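Local coordinates for protein cortical-lytic enzyme (Bacillus cereus, PDB 4S3J) that cleaves partially degraded spore-cortex peptidoglycan during germination, acting as an N-acetylglucosaminidase that recognises muramic acid delta-lactam, at residues 370-373 and 379-382; 396-401 and 422-427. One frame throughout, in Å; residues are numbered along the deposited sequence.

Contact 1 (370-373 and 379-382); sequences FNYF and QHEV
Y372 carries its CG between its own backbone N and carbonyl carbon (chi1 70°), while H380, paired with it on the neighbouring strand, sets its CG beside its backbone N (chi1 -64°); together these torsions lay the two rings over one another. The result is an offset stack, with centroids 4.4 Å apart and planes only 10° from parallel. H380 CB sits over the phenol face toward its rim, a CH-pi contact 3.6 Å from the Y372 centroid. The Y372 OH in turn lies over one face of the imidazole, and D328 accepts a hydrogen bond from each ring through separate carboxylate oxygens. At the next hydrogen-bonded pair on this face, V382 CB stands over the F370 ring, 3.9 Å from its centroid, another CH-pi contact.

The face carrying N371, Q379 and E381 is mainly polar, with the F373 ring against the aliphatic part of Q379. N371 ND2 is shared by E381 OE1 at 3.0 Å and Q379 OE1 at 3.0 Å. Neither bond is ideal: the carboxylate oxygen is met on its anti side, out of plane, and the bond to Q379 is bent at the hydrogen. R360 donates to N371 OD1, and W383 binds the other E381 oxygen.

Between the faces runs a regular antiparallel ladder, H380 N reaching Y372 O at 2.8 Å. This beta hairpin falls between strands 318-330 and 404-408 in sequence, consistent with the alpha+beta insertion of many family 18 enzymes. One face thus relies on stacked rings tied to a carboxylate; on the other, amide and carboxylate oxygens probably limit rotation of the N371 amide.

Contact 2 (396-401 and 422-427); sequences LMKEQG and VENFTI
K398 reaches from helix 387-400 to N424 and F425 at the end of helix 415-424, and its side chain can be followed atom by atom. CB leaves the helix in the direction of the 422-427 segment. With chi1 at -63°, CG stands beside the backbone N and already meets the F425 ring, lying 3.9 Å from F425 CE1. From there the chain is fully extended. CE lies 3.9 Å from F425 CE1, so the aliphatic part of the lysine crosses the phenyl ring obliquely. The same CE comes to 3.5 Å from N424 OD1. At the tip, NZ donates to N424 OD1 at 2.9 Å. The C=O...donor angle of 141° and the position of NZ in the carbonyl plane put this bond on a lone pair of the amide oxygen, the two side chains crossing at about a right angle.

The ammonium also donates to N71 OD1 and to the backbone oxygen of Q68, both in the second LysM domain, giving it three oxygen partners, while N424 OD1 receives a second bond from Q391. N424 ND2 binds L420 O within its own helix, which would help to fix which end of the amide faces the lysine. NZ is too far from the F425 ring for more than a weak cation-pi attraction.

M397, one residue earlier, brings its CE to 4.3 Å from F425 CZ, a loose apolar touch. F394 meets F425 edge-to-face, and V105 of strand 104-111 touches both M397 and F425. Helix 387-400 and the end of helix 415-424 thus pack against strand 104-111 on the outside of the parallel barrel, the (beta/alpha)8 or TIM-barrel layout of glycosyl hydrolase family 18.

In the fold
From the N terminus, the chain passes the two LysM regions and most of the family 18 barrel before either contact forms. Contact 1 comes first, closing the short turn between strands 367-373 and 379-383, a hairpin that joins strand 318-330 through antiparallel pairing of 379-383. Helix 387-400 follows directly. Contact 2 then closes a longer loop, which takes in strand 404-408 and most of helix 415-424. The two loops are in series, neither nesting nor crossing. Their centres lie 33 Å apart, and the nearest atoms about 20 Å. Contact 1 holds a hairpin far from the chain centre, whereas contact 2 ties helix 387-400 to the end of helix 415-424 and the turn into strand 426-427, which pairs with strand 104-111.

Contact 1 (370-373 and 379-382)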
loop_
_atom_site.group_PDB
_atom_site.type_symbol
_atom_site.label_atom_id
_atom_site.label_comp_id
_atom_site.label_asym_id
_atom_site.label_seq_id
_atom_site.Cartn_x
_atom_site.Cartn_y
_atom_site.Cartn_z
ATOM N N PHE A 370 4.401 -19.548 1.812
ATOM C CA PHE A 370 4.586 -20.871 2.396
ATOM C C PHE A 370 3.403 -21.764 2.066
ATOM O O PHE A 370 2.356 -21.289 1.596
ATOM C CB PHE A 370 4.790 -20.818 3.922
ATOM C CG PHE A 370 3.682 -20.149 4.675
ATOM C CD1 PHE A 370 3.700 -18.769 4.886
ATOM C CD2 PHE A 370 2.613 -20.883 5.183
ATOM C CE1 PHE A 370 2.684 -18.142 5.562
ATOM C CE2 PHE A 370 1.603 -20.261 5.867
ATOM C CZ PHE A 370 1.626 -18.894 6.054
ATOM N N ASN A 371 3.590 -23.064 2.279
ATOM C CA ASN A 371 2.528 -24.061 2.108
ATOM C C ASN A 371 2.394 -24.874 3.393
ATOM O O ASN A 371 3.392 -25.117 4.103
ATOM C CB ASN A 371 2.812 -25.007 0.945
ATOM C CG ASN A 371 2.828 -24.314 -0.403
ATOM O OD1 ASN A 371 3.666 -23.436 -0.658
ATOM N ND2 ASN A 371 1.963 -24.769 -1.306
ATOM N N TYR A 372 1.178 -25.324 3.689
ATOM C CA TYR A 372 0.938 -26.132 4.880
ATOM C C TYR A 372 -0.231 -27.083 4.660
ATOM O O TYR A 372 -0.990 -26.912 3.706
ATOM C CB TYR A 372 0.677 -25.234 6.092
ATOM C CG TYR A 372 -0.632 -24.464 6.123
ATOM C CD1 TYR A 372 -1.778 -25.018 6.688
ATOM C CD2 TYR A 372 -0.720 -23.165 5.621
ATOM C CE1 TYR A 372 -2.988 -24.302 6.743
ATOM C CE2 TYR A 372 -1.927 -22.438 5.675
ATOM C CZ TYR A 372 -3.057 -23.017 6.243
ATOM O OH TYR A 372 -4.267 -22.319 6.304
ATOM N N PHE A 373 -0.361 -28.087 5.533
ATOM C CA PHE A 373 -1.559 -28.934 5.580
ATOM C C PHE A 373 -2.375 -28.618 6.820
ATOM O O PHE A 373 -1.816 -28.527 7.919
ATOM C CB PHE A 373 -1.210 -30.427 5.586
ATOM C CG PHE A 373 -0.731 -30.938 4.281
ATOM C CD1 PHE A 373 -1.626 -31.236 3.280
ATOM C CD2 PHE A 373 0.618 -31.151 4.056
ATOM C CE1 PHE A 373 -1.188 -31.695 2.051
ATOM C CE2 PHE A 373 1.057 -31.604 2.829
ATOM C CZ PHE A 373 0.163 -31.892 1.838
ATOM N N GLN A 379 -4.186 -29.161 1.607
ATOM C CA GLN A 379 -3.026 -28.280 1.415
ATOM C C GLN A 379 -3.456 -26.834 1.173
ATOM O O GLN A 379 -4.440 -26.590 0.454
ATOM C CB GLN A 379 -2.164 -28.755 0.246
ATOM C CG GLN A 379 -0.861 -27.968 0.183
ATOM C CD GLN A 379 0.094 -28.333 -0.944
ATOM O OE1 GLN A 379 1.105 -27.650 -1.127
ATOM N NE2 GLN A 379 -0.194 -29.401 -1.682
ATOM N N HIS A 380 -2.742 -25.896 1.792
ATOM C CA HIS A 380 -2.919 -24.459 1.571
ATOM C C HIS A 380 -1.621 -23.838 1.049
ATOM O O HIS A 380 -0.521 -24.307 1.377
ATOM C CB HIS A 380 -3.291 -23.743 2.865
ATOM C CG HIS A 380 -4.608 -24.143 3.464
ATOM N ND1 HIS A 380 -5.633 -23.243 3.674
ATOM C CD2 HIS A 380 -5.036 -25.323 3.976
ATOM C CE1 HIS A 380 -6.643 -23.846 4.257
ATOM N NE2 HIS A 380 -6.311 -25.120 4.455
ATOM N N GLU A 381 -1.757 -22.762 0.280
ATOM C CA GLU A 381 -0.621 -21.932 -0.130
ATOM C C GLU A 381 -0.931 -20.489 0.217
ATOM O O GLU A 381 -2.016 -19.994 -0.102
ATOM C CB GLU A 381 -0.340 -22.077 -1.628
ATOM C CG GLU A 381 0.893 -21.364 -2.094
ATOM C CD GLU A 381 1.356 -21.827 -3.439
ATOM O OE1 GLU A 381 1.387 -23.054 -3.685
ATOM O OE2 GLU A 381 1.697 -20.965 -4.261
ATOM N N VAL A 382 0.021 -19.827 0.860
ATOM C CA VAL A 382 -0.132 -18.462 1.303
ATOM C C VAL A 382 0.918 -17.558 0.689
ATOM O O VAL A 382 2.102 -17.877 0.740
ATOM C CB VAL A 382 -0.025 -18.368 2.837
ATOM C CG1 VAL A 382 -0.194 -16.938 3.293
ATOM C CG2 VAL A 382 -1.033 -19.283 3.517
#

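Contact 2 (396-401 and 422-427)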
loop_
_atom_site.group_PDB
_atom_site.type_symbol
_atom_site.label_atom_id
_atom_site.label_comp_id
_atom_site.label_asym_id
_atom_site.label_seq_id
_atom_site.Cartn_x
_atom_site.Cartn_y
_atom_site.Cartn_z
ATOM N N LEU A 396 12.012 0.740 -4.747
ATOM C CA LEU A 396 11.498 0.962 -6.099
ATOM C C LEU A 396 10.953 2.390 -6.259
ATOM O O LEU A 396 11.189 3.048 -7.289
ATOM C CB LEU A 396 10.419 -0.060 -6.420
ATOM C CG LEU A 396 9.685 0.097 -7.756
ATOM C CD1 LEU A 396 10.676 -0.051 -8.922
ATOM C CD2 LEU A 396 8.570 -0.910 -7.885
ATOM N N MET A 397 10.238 2.873 -5.244
ATOM C CA MET A 397 9.688 4.231 -5.263
ATOM C C MET A 397 10.819 5.236 -5.394
ATOM O O MET A 397 10.728 6.191 -6.165
ATOM C CB MET A 397 8.885 4.518 -3.998
ATOM C CG MET A 397 7.604 3.685 -3.869
ATOM S SD MET A 397 6.861 3.841 -2.220
ATOM C CE MET A 397 6.633 5.623 -2.119
ATOM N N LYS A 398 11.882 5.005 -4.645
ATOM C CA LYS A 398 13.043 5.890 -4.695
ATOM C C LYS A 398 13.672 5.902 -6.082
ATOM O O LYS A 398 13.977 6.978 -6.624
ATOM C CB LYS A 398 14.090 5.464 -3.651
ATOM C CG LYS A 398 13.601 5.571 -2.212
ATOM C CD LYS A 398 14.605 5.011 -1.234
ATOM C CE LYS A 398 13.972 4.739 0.150
ATOM N NZ LYS A 398 15.044 4.342 1.138
ATOM N N GLU A 399 13.881 4.717 -6.648
ATOM C CA GLU A 399 14.510 4.604 -7.955
ATOM C C GLU A 399 13.682 5.303 -9.021
ATOM O O GLU A 399 14.228 5.983 -9.884
ATOM C CB GLU A 399 14.706 3.141 -8.338
ATOM C CG GLU A 399 15.696 2.378 -7.481
ATOM C CD GLU A 399 15.639 0.883 -7.742
ATOM O OE1 GLU A 399 14.545 0.373 -8.063
ATOM O OE2 GLU A 399 16.676 0.207 -7.624
ATOM N N GLN A 400 12.363 5.130 -8.955
ATOM C CA GLN A 400 11.463 5.654 -9.988
ATOM C C GLN A 400 11.081 7.111 -9.750
ATOM O O GLN A 400 10.568 7.775 -10.656
ATOM C CB GLN A 400 10.203 4.788 -10.072
ATOM C CG GLN A 400 10.474 3.378 -10.538
ATOM C CD GLN A 400 10.954 3.334 -11.975
ATOM O OE1 GLN A 400 10.495 4.106 -12.816
ATOM N NE2 GLN A 400 11.892 2.444 -12.259
ATOM N N GLY A 401 11.336 7.620 -8.548
ATOM C CA GLY A 401 11.078 9.014 -8.245
ATOM C C GLY A 401 9.605 9.409 -8.209
ATOM O O GLY A 401 9.257 10.538 -8.535
ATOM N N VAL A 422 8.341 5.444 8.151
ATOM C CA VAL A 422 8.953 6.624 8.790
ATOM C C VAL A 422 10.479 6.532 8.881
ATOM O O VAL A 422 11.160 7.571 8.936
ATOM C CB VAL A 422 8.397 6.887 10.216
ATOM C CG1 VAL A 422 6.924 7.148 10.164
ATOM C CG2 VAL A 422 8.677 5.758 11.147
ATOM N N GLU A 423 11.035 5.322 8.878
ATOM C CA GLU A 423 12.487 5.176 8.857
ATOM C C GLU A 423 13.045 5.563 7.493
ATOM O O GLU A 423 14.114 6.166 7.387
ATOM C CB GLU A 423 12.892 3.739 9.179
ATOM C CG GLU A 423 12.685 3.352 10.632
ATOM C CD GLU A 423 13.620 4.078 11.595
ATOM O OE1 GLU A 423 14.814 4.283 11.263
ATOM O OE2 GLU A 423 13.152 4.450 12.684
ATOM N N ASN A 424 12.278 5.270 6.450
ATOM C CA ASN A 424 12.753 5.458 5.079
ATOM C C ASN A 424 12.578 6.844 4.518
ATOM O O ASN A 424 13.359 7.262 3.680
ATOM C CB ASN A 424 12.028 4.491 4.142
ATOM C CG ASN A 424 12.729 3.159 4.019
ATOM O OD1 ASN A 424 13.527 2.948 3.110
ATOM N ND2 ASN A 424 12.416 2.231 4.923
ATOM N N PHE A 425 11.516 7.509 4.964
ATOM C CA PHE A 425 11.022 8.742 4.381
ATOM C C PHE A 425 10.623 9.767 5.418
ATOM O O PHE A 425 10.264 9.433 6.547
ATOM C CB PHE A 425 9.768 8.490 3.524
ATOM C CG PHE A 425 9.953 7.518 2.382
ATOM C CD1 PHE A 425 10.683 7.865 1.262
ATOM C CD2 PHE A 425 9.344 6.265 2.420
ATOM C CE1 PHE A 425 10.828 6.981 0.215
ATOM C CE2 PHE A 425 9.475 5.387 1.365
ATOM C CZ PHE A 425 10.214 5.739 0.269
ATOM N N THR A 426 10.601 11.029 4.991
ATOM C CA THR A 426 9.895 12.059 5.722
ATOM C C THR A 426 8.465 12.080 5.219
ATOM O O THR A 426 8.241 12.239 4.037
ATOM C CB THR A 426 10.548 13.427 5.516
ATOM O OG1 THR A 426 11.875 13.386 6.052
ATOM C CG2 THR A 426 9.773 14.497 6.208
ATOM N N ILE A 427 7.504 11.835 6.097
ATOM C CA ILE A 427 6.103 11.753 5.666
ATOM C C ILE A 427 5.509 13.158 5.640
ATOM O O ILE A 427 5.451 13.842 6.657
ATOM C CB ILE A 427 5.288 10.830 6.593
ATOM C CG1 ILE A 427 5.892 9.417 6.553
ATOM C CG2 ILE A 427 3.818 10.838 6.224
ATOM C CD1 ILE A 427 5.342 8.506 7.569
#